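Local coordinates for cucumber basic protein (Cucumis sativus, PDB 2CBP) that binds a single type 1 copper ion and, as a phytocyanin, probably carries electrons between redox partners, at residues V2-G7 with I29-Y34; G47-C52 with G88-V93. One frame throughout, in Å; residues are numbered along the deposited sequence. Where two conformers were deposited one is given.

Contact 1: V2-G7 with I29-Y34; sequences VYVVGG and ILLFNY
The carbonyl oxygen of Leu31 is gripped twice: Val5 N donates to Leu31 O at 3.0 Å, tilted 21° from the carbonyl plane, and a water donates to the same oxygen. That water also donates to Val5 O and accepts from Asn33 N, so it carries the pairing on where the two strands part beyond Val5. Upstream the ladder is regular and parallel: Tyr3 N reaches Ile29 O at 2.9 Å, and Leu31 N returns to Tyr3 O at 2.8 Å. Beta-branched Val2 and Val4 suit the extended backbone, and their methyls share a face with Ile29 and Leu31; Val2 CG2 runs alongside Ile29 CB at 4.1 Å. Asn33 ends this row, its amide ND2 lying 3.6 Å from Val4 CG1 and joined through a second water to Gly7 O. The other face turns inward. There Tyr3 CB meets Leu30 CD2, while in Val5, with CG1 anti to the backbone N (chi1 177°), CG2 falls beside that N and lies over the centre of the Phe32 ring, a CH-pi contact 3.9 Å from the centroid and 11° off the normal. Phe32 is flat and apolar, which suits this buried place, and Trp11 and Phe77 pack against it as well. A leucine here has no ring face, and Val5 CG2 would probably be left without its CH-pi contact and the packing against Trp11 and Phe77 weakened. At its end the first strand leaves the sheet through a type II turn from Val4 to Gly7, closed by Gly7 N to Val4 O, with Gly6 supplying the positive phi of the third position. Parallel pairing of the N-terminal strand, at the edge of its sheet, with the inner strand 29-33 belongs to the cupredoxin beta-sandwich.

Contact 2: G47-C52 with G88-V93; sequences GGFSTC and GMKIAV
Phe49 is the first residue along 47-52 to touch the strand, and it does so by its ring and its carbonyl. Its CG stands anti to the backbone N (chi1 171°), which sends the ring out from the helix to the strand, where it is held between two side chains. Lys90 lies over one face, with CD 3.4 Å from Phe49 CE1; Ala92 CB covers the opposite face toward the rim, 3.8 Å from Phe49 CZ. Alanine suits that spot, offering one methyl for a CH-pi contact. Tyr76, on the adjoining strand, packs on Phe49 as well. The lysine chain crosses the phenylalanine side chain at about a right angle, and its bend at chi3 (59°) brings NZ back to the helix. There Lys90 NZ donates to Phe49 O at 2.7 Å and also stands 4.3 Å from the ring centroid, 10° off the normal, a cation-pi contact. Phe49 thus offers the ammonium group a carbonyl acceptor and a ring face, which would probably ease the cost of burying its charge. Thr51, on the outer side of the helix, gives both N and OG1 to Gly47 O, from opposite faces of the carbonyl plane, tying the last turn together. Cys52 leaves the helix with positive phi; its SG touches Lys90 CE at 3.9 Å and is joined by a disulfide to Cys85. Here a short helix is fastened across the outer face of a sheet whose edge strand follows directly on the copper ligand Met89, as in the disulfide-bearing cupredoxin fold of the phytocyanins.

From the N terminus, the chain first returns on itself when strand 29-33 comes to lie beside strand 2-4, so contact 1 closes a loop without helix or strand. Only afterwards comes helix 46-51, and 35 residues, strands among them, separate 47-52 from 88-93, which closes contact 2; the two loops follow in series, neither nesting nor crossing. Contact 1 builds one sheet of the sandwich, while contact 2 fastens the helix to the other. Their meeting point is Ile91, whose CD1 lies 4.0 Å from Leu30 CD1 and likewise packs on Phe32 and Val5, joining both sheets through the core.

Contact 1: V2-G7 with I29-Y34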
loop_
_atom_site.group_PDB
_atom_site.type_symbol
_atom_site.label_atom_id
_atom_site.label_comp_id
_atom_site.label_asym_id
_atom_site.label_seq_id
_atom_site.Cartn_x
_atom_site.Cartn_y
_atom_site.Cartn_z
ATOM N N VAL A 2 -4.134 -9.777 -10.578
ATOM C CA VAL A 2 -4.068 -9.586 -9.122
ATOM C C VAL A 2 -2.669 -9.918 -8.616
ATOM O O VAL A 2 -2.049 -10.909 -9.004
ATOM C CB VAL A 2 -5.113 -10.477 -8.417
ATOM C CG1 VAL A 2 -5.100 -10.313 -6.909
ATOM C CG2 VAL A 2 -6.476 -10.285 -9.027
ATOM N N TYR A 3 -2.195 -9.070 -7.730
ATOM C CA TYR A 3 -0.904 -9.190 -7.077
ATOM C C TYR A 3 -1.142 -9.198 -5.552
ATOM O O TYR A 3 -1.941 -8.387 -5.082
ATOM C CB TYR A 3 0.058 -8.035 -7.398
ATOM C CG TYR A 3 0.399 -7.982 -8.876
ATOM C CD1 TYR A 3 -0.490 -7.441 -9.798
ATOM C CD2 TYR A 3 1.604 -8.509 -9.333
ATOM C CE1 TYR A 3 -0.205 -7.404 -11.155
ATOM C CE2 TYR A 3 1.911 -8.482 -10.698
ATOM C CZ TYR A 3 1.002 -7.927 -11.593
ATOM O OH TYR A 3 1.283 -7.891 -12.931
ATOM N N VAL A 4 -0.431 -10.096 -4.913
ATOM C CA VAL A 4 -0.513 -10.200 -3.446
ATOM C C VAL A 4 0.721 -9.440 -2.912
ATOM O O VAL A 4 1.878 -9.858 -3.062
ATOM C CB VAL A 4 -0.614 -11.650 -2.969
ATOM C CG1 VAL A 4 -0.775 -11.714 -1.443
ATOM C CG2 VAL A 4 -1.712 -12.411 -3.691
ATOM N N VAL A 5 0.420 -8.299 -2.341
ATOM C CA VAL A 5 1.465 -7.437 -1.758
ATOM C C VAL A 5 2.273 -8.166 -0.698
ATOM O O VAL A 5 1.717 -8.691 0.291
ATOM C CB VAL A 5 0.798 -6.165 -1.183
ATOM C CG1 VAL A 5 1.852 -5.284 -0.501
ATOM C CG2 VAL A 5 -0.003 -5.426 -2.216
ATOM N N GLY A 6 3.575 -8.197 -0.876
ATOM C CA GLY A 6 4.517 -8.843 0.032
ATOM C C GLY A 6 4.574 -10.351 -0.122
ATOM O O GLY A 6 5.262 -11.046 0.682
ATOM N N GLY A 7 3.898 -10.880 -1.132
ATOM C CA GLY A 7 3.912 -12.354 -1.333
ATOM C C GLY A 7 3.347 -13.097 -0.115
ATOM O O GLY A 7 2.334 -12.687 0.489
ATOM N N ILE A 29 -5.243 -5.278 -9.687
ATOM C CA ILE A 29 -5.660 -5.308 -8.296
ATOM C C ILE A 29 -4.505 -5.694 -7.366
ATOM O O ILE A 29 -3.756 -6.636 -7.609
ATOM C CB ILE A 29 -6.787 -6.326 -8.052
ATOM C CG1 ILE A 29 -7.996 -5.897 -8.862
ATOM C CG2 ILE A 29 -7.156 -6.423 -6.581
ATOM C CD1 ILE A 29 -9.053 -6.983 -9.057
ATOM N N LEU A 30 -4.415 -4.914 -6.281
ATOM C CA LEU A 30 -3.426 -5.168 -5.241
ATOM C C LEU A 30 -4.259 -5.774 -4.078
ATOM O O LEU A 30 -5.285 -5.183 -3.721
ATOM C CB LEU A 30 -2.682 -3.962 -4.732
ATOM C CG LEU A 30 -1.811 -3.194 -5.717
ATOM C CD1 LEU A 30 -0.951 -2.225 -4.956
ATOM C CD2 LEU A 30 -0.989 -4.114 -6.564
ATOM N N LEU A 31 -3.790 -6.897 -3.621
ATOM C CA LEU A 31 -4.443 -7.617 -2.502
ATOM C C LEU A 31 -3.537 -7.529 -1.271
ATOM O O LEU A 31 -2.400 -7.994 -1.286
ATOM C CB LEU A 31 -4.722 -9.044 -2.905
ATOM C CG LEU A 31 -5.635 -9.870 -2.001
ATOM C CD1 LEU A 31 -6.328 -10.894 -2.862
ATOM C CD2 LEU A 31 -4.893 -10.512 -0.859
ATOM N N PHE A 32 -4.097 -6.936 -0.228
ATOM C CA PHE A 32 -3.424 -6.698 1.042
ATOM C C PHE A 32 -3.964 -7.598 2.155
ATOM O O PHE A 32 -5.130 -7.443 2.528
ATOM C CB PHE A 32 -3.620 -5.223 1.474
ATOM C CG PHE A 32 -3.016 -4.162 0.598
ATOM C CD1 PHE A 32 -3.662 -3.717 -0.542
ATOM C CD2 PHE A 32 -1.781 -3.589 0.946
ATOM C CE1 PHE A 32 -3.098 -2.739 -1.362
ATOM C CE2 PHE A 32 -1.203 -2.594 0.150
ATOM C CZ PHE A 32 -1.881 -2.175 -1.001
ATOM N N ASN A 33 -3.069 -8.445 2.636
ATOM C CA ASN A 33 -3.382 -9.374 3.727
ATOM C C ASN A 33 -2.651 -8.967 5.014
ATOM O O ASN A 33 -1.403 -8.881 4.976
ATOM C CB ASN A 33 -2.965 -10.808 3.398
ATOM C CG ASN A 33 -3.734 -11.468 2.276
ATOM O OD1 ASN A 33 -4.966 -11.408 2.218
ATOM N ND2 ASN A 33 -2.977 -12.119 1.421
ATOM N N TYR A 34 -3.430 -8.824 6.073
ATOM C CA TYR A 34 -2.850 -8.465 7.379
ATOM C C TYR A 34 -3.870 -8.572 8.497
ATOM O O TYR A 34 -5.089 -8.732 8.263
ATOM C CB TYR A 34 -2.335 -6.967 7.293
ATOM C CG TYR A 34 -3.495 -6.094 6.932
ATOM C CD1 TYR A 34 -3.919 -5.928 5.601
ATOM C CD2 TYR A 34 -4.228 -5.415 7.931
ATOM C CE1 TYR A 34 -5.001 -5.166 5.283
ATOM C CE2 TYR A 34 -5.323 -4.644 7.604
ATOM C CZ TYR A 34 -5.719 -4.506 6.276
ATOM O OH TYR A 34 -6.827 -3.732 6.045
HETATM O O HOH W 1 -1.027 -9.019 0.942
HETATM O O HOH W 2 -0.213 -12.937 1.927
#

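Contact 2: G47-C52 with G88-V93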
loop_
_atom_site.group_PDB
_atom_site.type_symbol
_atom_site.label_atom_id
_atom_site.label_comp_id
_atom_site.label_asym_id
_atom_site.label_seq_id
_atom_site.Cartn_x
_atom_site.Cartn_y
_atom_site.Cartn_z
ATOM N N GLY A 47 3.563 13.108 -1.423
ATOM C CA GLY A 47 4.027 13.855 -0.264
ATOM C C GLY A 47 3.903 13.107 1.049
ATOM O O GLY A 47 4.834 13.061 1.893
ATOM N N GLY A 48 2.735 12.534 1.234
ATOM C CA GLY A 48 2.379 11.745 2.412
ATOM C C GLY A 48 3.236 10.493 2.458
ATOM O O GLY A 48 3.726 10.071 3.529
ATOM N N PHE A 49 3.450 9.919 1.270
ATOM C CA PHE A 49 4.262 8.713 1.164
ATOM C C PHE A 49 5.684 9.019 1.680
ATOM O O PHE A 49 6.273 8.242 2.435
ATOM C CB PHE A 49 4.306 8.140 -0.239
ATOM C CG PHE A 49 5.255 7.031 -0.524
ATOM C CD1 PHE A 49 4.889 5.682 -0.280
ATOM C CD2 PHE A 49 6.521 7.282 -1.031
ATOM C CE1 PHE A 49 5.761 4.641 -0.550
ATOM C CE2 PHE A 49 7.399 6.245 -1.306
ATOM C CZ PHE A 49 7.049 4.921 -1.065
ATOM N N SER A 50 6.188 10.154 1.214
ATOM C CA SER A 50 7.552 10.550 1.579
ATOM C C SER A 50 7.706 10.947 3.017
ATOM O O SER A 50 8.737 10.543 3.613
ATOM C CB SER A 50 8.041 11.647 0.629
ATOM O OG SER A 50 8.236 11.113 -0.681
ATOM N N THR A 51 6.785 11.696 3.589
ATOM C CA THR A 51 6.909 12.154 4.982
ATOM C C THR A 51 6.212 11.293 6.025
ATOM O O THR A 51 6.346 11.558 7.231
ATOM C CB THR A 51 6.374 13.600 5.064
ATOM O OG1 THR A 51 4.981 13.511 4.762
ATOM C CG2 THR A 51 7.103 14.541 4.118
ATOM N N CYS A 52 5.443 10.329 5.563
ATOM C CA CYS A 52 4.679 9.451 6.452
ATOM C C CYS A 52 3.616 10.263 7.171
ATOM O O CYS A 52 3.240 9.952 8.311
ATOM C CB CYS A 52 5.631 8.702 7.402
ATOM S SG CYS A 52 6.478 7.367 6.554
ATOM N N GLY A 88 9.114 1.370 7.027
ATOM C CA GLY A 88 9.082 0.747 5.674
ATOM C C GLY A 88 7.815 0.057 5.260
ATOM O O GLY A 88 7.797 -0.736 4.293
ATOM N N MET A 89 6.739 0.355 5.981
ATOM C CA MET A 89 5.409 -0.226 5.686
ATOM C C MET A 89 4.671 0.784 4.789
ATOM O O MET A 89 3.802 1.543 5.165
ATOM C CB MET A 89 4.672 -0.621 6.951
ATOM C CG MET A 89 3.440 -1.411 6.633
ATOM S SD MET A 89 2.893 -2.405 8.050
ATOM C CE MET A 89 1.499 -3.226 7.179
ATOM N N LYS A 90 5.169 0.778 3.540
ATOM C CA LYS A 90 4.673 1.659 2.478
ATOM C C LYS A 90 5.145 1.159 1.116
ATOM O O LYS A 90 6.197 0.507 1.023
ATOM C CB LYS A 90 5.234 3.097 2.677
ATOM C CG LYS A 90 6.740 3.089 2.621
ATOM C CD LYS A 90 7.472 4.336 2.332
ATOM C CE LYS A 90 7.283 5.488 3.242
ATOM N NZ LYS A 90 8.299 6.562 2.939
ATOM N N ILE A 91 4.332 1.453 0.095
ATOM C CA ILE A 91 4.667 1.064 -1.275
ATOM C C ILE A 91 4.187 2.151 -2.232
ATOM O O ILE A 91 3.188 2.849 -2.042
ATOM C CB ILE A 91 4.150 -0.279 -1.767
ATOM C CG1 ILE A 91 2.646 -0.343 -1.609
ATOM C CG2 ILE A 91 4.850 -1.442 -1.074
ATOM C CD1 ILE A 91 1.899 -1.540 -2.209
ATOM N N ALA A 92 4.969 2.221 -3.317
ATOM C CA ALA A 92 4.643 3.169 -4.399
ATOM C C ALA A 92 4.585 2.303 -5.692
ATOM O O ALA A 92 5.481 1.511 -5.919
ATOM C CB ALA A 92 5.606 4.307 -4.499
ATOM N N VAL A 93 3.514 2.549 -6.455
ATOM C CA VAL A 93 3.345 1.816 -7.725
ATOM C C VAL A 93 2.931 2.792 -8.832
ATOM O O VAL A 93 2.369 3.869 -8.573
ATOM C CB VAL A 93 2.355 0.654 -7.550
ATOM C CG1 VAL A 93 2.632 -0.211 -6.325
ATOM C CG2 VAL A 93 0.909 1.118 -7.528
#